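Local atomic coordinates of glutathione s-transferase (Haemonchus contortus, PDB entry 2WS2), a protein that probably catalyses the conjugation of reduced glutathione with electrophilic substrates, releasing a halide when the substrate is an organic halide, as other glutathione transferases do. Residues N10-G13 / A14-I18; D93-K96 / D97-E101; L117-L120 / E121-V124; A161-G164 / F165-H168; K194-E197 / T198-A201. One frame throughout, in Å; residues are numbered along the deposited sequence.

Interaction 1: N10-G13 / A14-I18; sequences NGRG and AAEII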
# COMPACT_ATOMS: atom_id res chain seq x y z
N ASN A 10 -3.30 -1.06 22.14
CA ASN A 10 -3.76 -2.37 22.58
C ASN A 10 -4.89 -2.76 21.66
O ASN A 10 -5.94 -2.09 21.61
CB ASN A 10 -4.17 -2.37 24.05
CG ASN A 10 -4.01 -3.74 24.71
OD1 ASN A 10 -3.23 -3.88 25.65
ND2 ASN A 10 -4.70 -4.76 24.18
N GLY A 11 -4.66 -3.83 20.90
CA GLY A 11 -5.67 -4.37 20.02
C GLY A 11 -5.07 -4.88 18.72
O GLY A 11 -3.84 -4.95 18.56
N ARG A 12 -5.92 -5.21 17.78
CA ARG A 12 -5.47 -5.95 16.62
C ARG A 12 -5.00 -4.92 15.61
O ARG A 12 -3.84 -4.66 15.57
CB ARG A 12 -6.55 -6.84 16.07
CG ARG A 12 -6.68 -8.11 16.91
CD ARG A 12 -7.72 -9.00 16.33
NE ARG A 12 -8.92 -8.25 15.98
CZ ARG A 12 -9.92 -7.96 16.81
NH1 ARG A 12 -9.92 -8.36 18.07
NH2 ARG A 12 -10.95 -7.25 16.35
N GLY A 13 -5.96 -4.32 14.93
CA GLY A 13 -5.79 -3.17 14.06
C GLY A 13 -4.74 -3.37 13.01
O GLY A 13 -4.74 -4.38 12.30
N ALA A 14 -3.82 -2.40 12.93
CA ALA A 14 -2.81 -2.35 11.87
C ALA A 14 -1.55 -3.14 12.27
O ALA A 14 -0.55 -3.15 11.56
CB ALA A 14 -2.44 -0.88 11.58
N ALA A 15 -1.58 -3.81 13.41
CA ALA A 15 -0.38 -4.52 13.82
C ALA A 15 -0.62 -6.03 13.93
O ALA A 15 0.30 -6.79 14.25
CB ALA A 15 0.14 -3.96 15.13
N GLU A 16 -1.85 -6.45 13.66
CA GLU A 16 -2.21 -7.87 13.90
C GLU A 16 -1.44 -8.81 12.98
O GLU A 16 -0.77 -9.74 13.46
CB GLU A 16 -3.74 -8.07 13.82
CG GLU A 16 -4.25 -9.49 14.28
CD GLU A 16 -3.76 -9.91 15.67
OE1 GLU A 16 -3.35 -9.05 16.48
OE2 GLU A 16 -3.78 -11.13 15.96
N ILE A 17 -1.48 -8.55 11.67
CA ILE A 17 -0.71 -9.36 10.72
C ILE A 17 0.80 -9.49 11.07
O ILE A 17 1.34 -10.61 11.16
CB ILE A 17 -1.02 -8.92 9.22
CG1 ILE A 17 -0.70 -10.03 8.23
CG2 ILE A 17 -0.32 -7.64 8.88
CD1 ILE A 17 0.74 -10.47 8.27
N ILE A 18 1.48 -8.36 11.29
CA ILE A 18 2.84 -8.34 11.85
C ILE A 18 2.94 -9.29 13.04
O ILE A 18 3.90 -10.05 13.15
CB ILE A 18 3.27 -6.91 12.39
CG1 ILE A 18 3.24 -5.82 11.31
CG2 ILE A 18 4.62 -6.98 13.03
CD1 ILE A 18 3.43 -4.31 11.95
O HOH W 1 -2.62 -6.20 10.40
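Arg12 and Glu16 carry this turn contact, four residues apart, on the chain that leaves strand 4-9. Ahead of them, Gly11 has a backbone conformation that would jam a CB against the carbonyl oxygen of Asn10, so glycine is required there. Arg12 follows with its aliphatic part: Arg12 CG lies 3.5 Å from Glu16 OE1, and Arg12 CB is 3.8 Å from Glu16 CB. The two are not a salt bridge across the turn, since Arg12 NE and Glu16 OE1 stand 5.6 Å apart. Their guanidinium and carboxylate planes are turned 76° from each other. Glu16 CG is anti to the backbone N (chi1 -171°) and the chain bends at chi2, which lays the carboxylate beside the Arg12 methylenes; Arg199 and Arg19 bridge it, and Trp195 NE1 also bonds to it. The carbonyl of Arg12 accepts Ala15 N at 3.2 Å, with an N-H...O angle of 155°. Gly13 has positive phi, and its carbonyl takes a weak bond from a water that accepts Ile17 N at 2.9 Å. Ala14 N is hydrogen-bonded to the hydroxyl of Tyr8. This is the tight turn between the first strand and first helix of the thioredoxin-like N-terminal domain, the region where the catalytic residue of glutathione transferases is generally found.

Interaction 2: D93-K96 / D97-E101; sequences DQFK and DFLNE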
# COMPACT_ATOMS: atom_id res chain seq x y z
N ASP A 93 -2.39 -5.69 -1.52
CA ASP A 93 -2.66 -4.33 -1.93
C ASP A 93 -4.17 -4.27 -2.24
O ASP A 93 -4.87 -3.34 -1.87
CB ASP A 93 -1.88 -4.05 -3.19
CG ASP A 93 -0.72 -3.01 -3.00
OD1 ASP A 93 -0.19 -2.76 -1.88
OD2 ASP A 93 -0.32 -2.53 -4.04
N GLN A 94 -4.64 -5.29 -2.96
CA GLN A 94 -6.02 -5.34 -3.41
C GLN A 94 -6.99 -5.47 -2.22
O GLN A 94 -8.06 -4.86 -2.20
CB GLN A 94 -6.22 -6.52 -4.36
CG GLN A 94 -7.67 -6.72 -4.79
CD GLN A 94 -8.08 -5.67 -5.81
OE1 GLN A 94 -7.23 -5.06 -6.46
NE2 GLN A 94 -9.37 -5.48 -5.96
N PHE A 95 -6.62 -6.32 -1.26
CA PHE A 95 -7.41 -6.47 -0.03
C PHE A 95 -7.48 -5.13 0.70
O PHE A 95 -8.56 -4.67 1.09
CB PHE A 95 -6.83 -7.58 0.86
CG PHE A 95 -7.34 -7.57 2.26
CD1 PHE A 95 -8.63 -8.02 2.55
CD2 PHE A 95 -6.54 -7.09 3.30
CE1 PHE A 95 -9.12 -8.01 3.85
CE2 PHE A 95 -7.02 -7.08 4.64
CZ PHE A 95 -8.32 -7.54 4.90
N LYS A 96 -6.33 -4.46 0.79
CA LYS A 96 -6.27 -3.14 1.41
C LYS A 96 -7.23 -2.14 0.75
O LYS A 96 -7.86 -1.35 1.46
CB LYS A 96 -4.82 -2.63 1.39
CG LYS A 96 -4.43 -1.84 2.63
CD LYS A 96 -3.98 -2.78 3.75
CE LYS A 96 -3.72 -2.05 5.04
NZ LYS A 96 -2.57 -2.71 5.78
N ASP A 97 -7.37 -2.15 -0.58
CA ASP A 97 -8.31 -1.22 -1.24
C ASP A 97 -9.75 -1.64 -0.93
O ASP A 97 -10.68 -0.84 -1.06
CB ASP A 97 -8.13 -1.21 -2.76
CG ASP A 97 -6.87 -0.46 -3.22
OD1 ASP A 97 -6.27 0.27 -2.40
OD2 ASP A 97 -6.49 -0.60 -4.41
N PHE A 98 -9.92 -2.90 -0.57
CA PHE A 98 -11.23 -3.39 -0.20
C PHE A 98 -11.53 -2.82 1.16
O PHE A 98 -12.62 -2.31 1.38
CB PHE A 98 -11.29 -4.91 -0.21
CG PHE A 98 -12.52 -5.50 0.48
CD1 PHE A 98 -13.77 -5.46 -0.13
CD2 PHE A 98 -12.40 -6.11 1.72
CE1 PHE A 98 -14.90 -6.00 0.50
CE2 PHE A 98 -13.53 -6.69 2.35
CZ PHE A 98 -14.78 -6.62 1.73
N LEU A 99 -10.56 -2.89 2.06
CA LEU A 99 -10.63 -2.23 3.37
C LEU A 99 -11.07 -0.76 3.33
O LEU A 99 -11.95 -0.36 4.08
CB LEU A 99 -9.31 -2.38 4.13
CG LEU A 99 -9.44 -3.28 5.36
CD1 LEU A 99 -10.06 -4.63 4.97
CD2 LEU A 99 -8.14 -3.45 6.15
N ASN A 100 -10.47 0.01 2.41
CA ASN A 100 -10.73 1.45 2.31
C ASN A 100 -12.07 1.83 1.72
O ASN A 100 -12.74 2.76 2.19
CB ASN A 100 -9.61 2.13 1.53
CG ASN A 100 -8.47 2.60 2.41
OD1 ASN A 100 -7.99 1.88 3.29
ND2 ASN A 100 -8.02 3.82 2.16
N GLU A 101 -12.46 1.13 0.65
CA GLU A 101 -13.76 1.32 0.01
C GLU A 101 -14.88 0.79 0.95
O GLU A 101 -16.06 0.80 0.60
CB GLU A 101 -13.77 0.54 -1.32
CG GLU A 101 -14.69 1.10 -2.43
CD GLU A 101 -15.46 0.01 -3.16
OE1 GLU A 101 -16.39 0.34 -3.91
OE2 GLU A 101 -15.17 -1.19 -2.94
O HOH W 2 -3.71 -0.90 -1.93
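Phe95 and Leu99 form the first shell: Leu99 CD1 comes to 3.4 Å from Phe95 CZ and 3.7 Å from Phe95 CE1, approaching the ring obliquely. Phe98 is looser, with its CD2 at 4.3 Å from Phe95 CD1. Both phenylalanines hold CG anti to the backbone N (chi1 165° and 166°), which sends their rings off the same side of the helix. Beneath them, the main chain fixes the spacing. Leu99 N donates to Phe95 O at 2.8 Å in a nearly straight bond (163°), while Phe98 N makes only weak bonds to Gln94 O and Phe95 O. Asp97 N and Asn100 N repeat the i to i+4 pattern on Asp93 O and Lys96 O, both at 3.1 Å. On the polar side a water donates to Asp93 O at 2.7 Å and to Asp97 OD1 at 2.9 Å, tying that carboxylate back to the preceding turn. Farther out, Met163 touches both phenylalanines and the ring of Phe98 meets that of Phe132, while the amide of Gln94 is hydrogen-bonded to Gln63 and Gln50 of the second subunit. Asn100 packs on Asn100 of that subunit. One side of the turn thus enters the all-helical C-terminal domain and another enters the dimer interface, as expected for the long first helix of that domain in the glutathione transferase fold.

Interaction 3: L117-L120 / E121-V124; sequences LKAL and EKDV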
# COMPACT_ATOMS: atom_id res chain seq x y z
N LEU A 117 -28.25 2.88 6.77
CA LEU A 117 -27.28 1.82 7.00
C LEU A 117 -27.47 0.76 5.92
O LEU A 117 -26.49 0.18 5.41
CB LEU A 117 -27.49 1.21 8.40
CG LEU A 117 -26.54 0.22 9.09
CD1 LEU A 117 -26.87 0.13 10.54
CD2 LEU A 117 -26.56 -1.18 8.47
N LYS A 118 -28.74 0.53 5.59
CA LYS A 118 -29.15 -0.47 4.61
C LYS A 118 -28.71 -0.08 3.21
O LYS A 118 -28.39 -0.96 2.41
CB LYS A 118 -30.67 -0.66 4.66
CG LYS A 118 -31.13 -2.13 4.53
CD LYS A 118 -30.59 -3.00 5.69
CE LYS A 118 -31.14 -2.54 7.05
NZ LYS A 118 -30.29 -2.96 8.22
N ALA A 119 -28.71 1.21 2.90
CA ALA A 119 -28.30 1.67 1.57
C ALA A 119 -26.82 2.06 1.48
O ALA A 119 -26.39 2.64 0.48
CB ALA A 119 -29.21 2.77 1.04
N LEU A 120 -26.05 1.74 2.51
CA LEU A 120 -24.59 1.79 2.46
C LEU A 120 -24.09 0.36 2.36
O LEU A 120 -23.13 0.06 1.63
CB LEU A 120 -24.01 2.45 3.70
CG LEU A 120 -23.83 3.97 3.71
CD1 LEU A 120 -22.70 4.24 4.61
CD2 LEU A 120 -23.58 4.54 2.31
N GLU A 121 -24.76 -0.52 3.09
CA GLU A 121 -24.64 -1.94 2.85
C GLU A 121 -24.74 -2.15 1.35
O GLU A 121 -23.81 -2.68 0.77
CB GLU A 121 -25.76 -2.70 3.55
CG GLU A 121 -25.55 -4.20 3.62
CD GLU A 121 -26.15 -4.82 4.86
OE1 GLU A 121 -26.64 -5.98 4.77
OE2 GLU A 121 -26.12 -4.18 5.94
N LYS A 122 -25.84 -1.71 0.74
CA LYS A 122 -26.14 -2.02 -0.66
C LYS A 122 -25.56 -1.12 -1.77
O LYS A 122 -25.52 -1.56 -2.91
CB LYS A 122 -27.66 -2.25 -0.88
CG LYS A 122 -28.55 -1.04 -0.62
CD LYS A 122 -30.04 -1.41 -0.66
CE LYS A 122 -30.63 -1.67 0.74
NZ LYS A 122 -32.02 -1.11 0.85
N ASP A 123 -25.13 0.11 -1.46
CA ASP A 123 -24.50 0.99 -2.51
C ASP A 123 -22.99 1.20 -2.30
O ASP A 123 -22.31 1.85 -3.12
CB ASP A 123 -25.25 2.33 -2.69
CG ASP A 123 -26.62 2.18 -3.43
OD1 ASP A 123 -26.68 2.07 -4.68
OD2 ASP A 123 -27.66 2.21 -2.76
N VAL A 124 -22.46 0.65 -1.22
CA VAL A 124 -21.02 0.65 -0.96
C VAL A 124 -20.48 -0.77 -0.72
O VAL A 124 -19.70 -1.29 -1.52
CB VAL A 124 -20.65 1.59 0.22
CG1 VAL A 124 -19.23 1.31 0.72
CG2 VAL A 124 -20.83 3.08 -0.17
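Similar torsions, together with the helical spacing, bring Leu120 and Val124 into contact: Leu120 CG (chi1 -88°) and Val124 CG2 are each anti to their own carbonyl carbon, and the two side chains run side by side, pointing the same way. Leu120 CD2 reaches Val124 CG2 at 4.0 Å. This is an i to i+4 contact in the first turns of helix 118-143, a long helix of the all-helical C-terminal domain. Glu121 instead has CG anti to the backbone N, and its carboxylate passes Leu117, with OE2 at 3.9 Å from Leu117 CD2. The polar end of Glu121 is claimed from elsewhere: Tyr105 bonds to OE2 and Tyr169 to OE1, so one carboxylate joins helix 103-107 and the region of Tyr169 to the start of this helix. Lys118 NZ, of opposite charge, stays 4.9 Å from Glu121 OE2. Tyr105 also packs against Leu117 and Leu120.

The main chain gives the framework with uneven quality. Glu121 N to Leu117 O is 3.0 Å and almost straight at 172°, whereas Asp123 N to Ala119 O is long at 3.4 Å and weak. A wider pi-type turn spans 121-124, and there Val124 N still reaches Leu120 O at 3.0 Å, with the donor tilted 33° from the carbonyl plane.

Interaction 4: A161-G164 / F165-H168; sequences AEMG and FTEH. Unlike the reference sequence in segment 161-164: Gly164 (reference Thr).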
# COMPACT_ATOMS: atom_id res chain seq x y z
N ALA A 161 -7.75 -13.48 5.65
CA ALA A 161 -8.38 -14.50 6.51
C ALA A 161 -8.72 -13.92 7.88
O ALA A 161 -9.68 -14.37 8.56
CB ALA A 161 -7.48 -15.74 6.66
N GLU A 162 -7.95 -12.90 8.29
CA GLU A 162 -8.18 -12.16 9.52
C GLU A 162 -9.43 -11.25 9.50
O GLU A 162 -10.02 -11.03 10.53
CB GLU A 162 -6.89 -11.41 9.95
CG GLU A 162 -6.98 -10.48 11.14
CD GLU A 162 -7.40 -11.17 12.47
OE1 GLU A 162 -8.12 -10.51 13.24
OE2 GLU A 162 -7.01 -12.33 12.73
N MET A 163 -9.84 -10.74 8.35
CA MET A 163 -11.12 -10.01 8.25
C MET A 163 -12.36 -10.87 8.54
O MET A 163 -13.51 -10.42 8.34
CB MET A 163 -11.25 -9.35 6.87
CG MET A 163 -11.93 -10.17 5.82
SD MET A 163 -13.20 -9.21 4.98
CE MET A 163 -13.52 -7.90 6.18
N GLY A 164 -12.12 -12.10 8.99
CA GLY A 164 -13.19 -12.96 9.53
C GLY A 164 -13.62 -12.54 10.93
O GLY A 164 -14.60 -13.08 11.49
N PHE A 165 -12.93 -11.55 11.50
CA PHE A 165 -13.28 -11.10 12.82
C PHE A 165 -14.24 -9.94 12.81
O PHE A 165 -14.41 -9.25 13.81
CB PHE A 165 -12.05 -10.84 13.66
CG PHE A 165 -11.36 -12.09 14.02
CD1 PHE A 165 -11.98 -13.02 14.85
CD2 PHE A 165 -10.13 -12.40 13.45
CE1 PHE A 165 -11.36 -14.24 15.17
CE2 PHE A 165 -9.51 -13.61 13.75
CZ PHE A 165 -10.12 -14.53 14.62
N THR A 166 -14.89 -9.75 11.68
CA THR A 166 -15.86 -8.69 11.66
C THR A 166 -17.24 -9.34 11.65
O THR A 166 -18.12 -8.84 10.99
CB THR A 166 -15.58 -7.56 10.57
OG1 THR A 166 -16.07 -7.95 9.29
CG2 THR A 166 -14.09 -7.29 10.44
N GLU A 167 -17.41 -10.41 12.44
CA GLU A 167 -18.70 -11.15 12.52
C GLU A 167 -19.86 -10.34 13.11
O GLU A 167 -20.95 -10.91 13.39
CB GLU A 167 -18.60 -12.53 13.19
CG GLU A 167 -18.20 -12.54 14.64
CD GLU A 167 -16.70 -12.52 14.83
OE1 GLU A 167 -16.07 -11.49 14.54
OE2 GLU A 167 -16.15 -13.55 15.27
N HIS A 168 -19.61 -9.04 13.32
CA HIS A 168 -20.65 -8.01 13.28
C HIS A 168 -21.45 -8.18 11.98
O HIS A 168 -22.61 -7.73 11.87
CB HIS A 168 -20.02 -6.61 13.29
CG HIS A 168 -19.30 -6.28 14.56
ND1 HIS A 168 -19.95 -5.82 15.68
CD2 HIS A 168 -17.98 -6.33 14.88
CE1 HIS A 168 -19.07 -5.61 16.65
NE2 HIS A 168 -17.87 -5.93 16.20
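Phe165 is the residue most engaged by this contact, together with Gly164 and Glu162, where helix 155-162 of the all-helical C-terminal domain gives way to the loop leading to helix 177-186. Phe165 N donates to Glu162 O at 3.1 Å with an N-H...O angle of 150°. The donor nevertheless lies above the carbonyl plane, as a tightened three-residue turn would give in place of a regular helical bond.

The Phe165 ring leans back over the end of the helix because its CG is anti to the carbonyl carbon (chi1 -70°). Glu162 meets the ring at CD2 and CE2: with CG anti to the backbone N and a bend at chi2, its carboxylate lies obliquely by that corner, the two planes 29° apart. The closest oxygen-to-ring approach is too short to be relied on. What orients the acid is more plausibly charge, since Arg199 forms a salt bridge with Glu162 OE2 and also a cation-pi contact with Phe165; Arg187 makes a second cation-pi contact with the same ring. Arg199 thus pairs with both the acid and the ring.

Gly164, which differs from the threonine of the reference sequence, contributes backbone alone. On the other side of the chain Met163 packs on Phe95 and Phe98, and its CE rests 4.0 Å from Thr166 OG1.

Interaction 5: K194-E197 / T198-A201; sequences KWIE and TRPA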
# COMPACT_ATOMS: atom_id res chain seq x y z
N LYS A 194 -3.49 -21.24 18.23
CA LYS A 194 -3.14 -20.96 19.62
C LYS A 194 -2.87 -19.47 19.95
O LYS A 194 -3.06 -19.04 21.09
CB LYS A 194 -1.90 -21.81 19.95
CG LYS A 194 -1.22 -21.62 21.28
CD LYS A 194 -1.64 -22.65 22.41
CE LYS A 194 -3.08 -22.46 22.83
NZ LYS A 194 -3.55 -23.44 23.86
N TRP A 195 -2.38 -18.71 18.95
CA TRP A 195 -2.37 -17.25 18.98
C TRP A 195 -3.77 -16.67 19.06
O TRP A 195 -4.09 -15.91 19.99
CB TRP A 195 -1.67 -16.67 17.72
CG TRP A 195 -1.78 -15.18 17.65
CD1 TRP A 195 -2.37 -14.43 16.68
CD2 TRP A 195 -1.30 -14.27 18.64
NE1 TRP A 195 -2.27 -13.09 17.00
CE2 TRP A 195 -1.62 -12.96 18.20
CE3 TRP A 195 -0.63 -14.43 19.87
CZ2 TRP A 195 -1.30 -11.81 18.93
CZ3 TRP A 195 -0.31 -13.28 20.61
CH2 TRP A 195 -0.66 -12.00 20.14
N ILE A 196 -4.62 -16.99 18.08
CA ILE A 196 -6.00 -16.50 18.16
C ILE A 196 -6.81 -17.01 19.38
O ILE A 196 -7.88 -16.48 19.69
CB ILE A 196 -6.82 -16.63 16.83
CG1 ILE A 196 -7.69 -17.90 16.83
CG2 ILE A 196 -5.92 -16.52 15.59
CD1 ILE A 196 -9.11 -17.66 16.34
N GLU A 197 -6.29 -18.01 20.08
CA GLU A 197 -6.92 -18.54 21.30
C GLU A 197 -6.43 -17.81 22.54
O GLU A 197 -7.06 -17.85 23.58
CB GLU A 197 -6.57 -20.01 21.53
CG GLU A 197 -7.06 -21.06 20.53
CD GLU A 197 -6.29 -22.36 20.73
OE1 GLU A 197 -6.79 -23.49 20.45
OE2 GLU A 197 -5.14 -22.26 21.19
N THR A 198 -5.27 -17.19 22.45
CA THR A 198 -4.60 -16.71 23.63
C THR A 198 -4.18 -15.25 23.45
O THR A 198 -3.38 -14.73 24.24
CB THR A 198 -3.36 -17.56 23.96
OG1 THR A 198 -2.44 -17.47 22.87
CG2 THR A 198 -3.74 -19.04 24.23
N ARG A 199 -4.71 -14.61 22.42
CA ARG A 199 -4.41 -13.20 22.20
C ARG A 199 -5.50 -12.37 22.85
O ARG A 199 -6.68 -12.80 22.91
CB ARG A 199 -4.25 -12.85 20.71
CG ARG A 199 -5.54 -12.87 19.94
CD ARG A 199 -5.40 -12.89 18.44
NE ARG A 199 -6.76 -12.88 17.91
CZ ARG A 199 -7.10 -12.48 16.70
NH1 ARG A 199 -6.18 -12.03 15.85
NH2 ARG A 199 -8.38 -12.52 16.36
N PRO A 200 -5.11 -11.19 23.34
CA PRO A 200 -6.05 -10.30 23.98
C PRO A 200 -7.28 -10.06 23.11
O PRO A 200 -7.17 -9.89 21.90
CB PRO A 200 -5.22 -9.03 24.15
CG PRO A 200 -3.85 -9.61 24.52
CD PRO A 200 -3.71 -10.74 23.54
N ALA A 201 -8.46 -10.11 23.74
CA ALA A 201 -9.67 -9.72 23.03
C ALA A 201 -9.57 -8.21 22.90
O ALA A 201 -9.07 -7.56 23.81
CB ALA A 201 -10.91 -10.10 23.81
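The C-terminal end of helix 190-198, where the chain unwinds toward its terminus, is closed by Thr198 and Arg199 folding back on the last turn. Thr198 OG1 donates to Lys194 O, though the modelled 2.5 Å is so short that the length is doubtful; a chi1 of 61° points OG1 back toward that carbonyl. Thr198 N donates to Trp195 O at 3.0 Å, from well above the carbonyl plane. Arg199 then crosses the indole of Trp195 at about a right angle. Its CB stands 3.5 Å from the centroid of the six-membered ring, only 10° off the normal, a CH-pi contact, while Arg199 CD lies 3.5 Å from Trp195 NE1. Extended from CG to NE, the arginine carries its guanidinium past Ile196, whose CB is 3.9 Å from Arg199 NE and over one face of the group. The guanidinium NH1 is shared by the carboxylates of Glu16 and Glu162, and Glu16 also accepts Trp195 NE1. The indole packs on Arg19, Gln20 and Val23 of helix 16-24 and on Arg33 of strand 30-34, while Ile196 touches Phe165 beyond helix 155-162.

How the interactions relate
Interactions 1, 4 and 5 meet around Arg199. Its NH1 is 2.6 Å from Glu16 OE2 of interaction 1 and 3.2 Å from Glu162 OE2 of interaction 4; the first salt bridge joins the thioredoxin-like domain to the helical one, and the second lies within the helical one. Glu16 OE2 also lies 2.7 Å from Trp195 NE1. Interaction 4 in turn reaches interaction 2, where Met163 SD is 3.7 Å from Phe98 CE2, and interaction 2 reaches interaction 3 through Glu101 O and Val124 CG1, 3.2 Å apart. Interactions 3 and 5 are the far ends of this chain of contacts, with centres about 32 Å apart. Interaction 1 belongs to the region that, in related enzymes, borders the glutathione site.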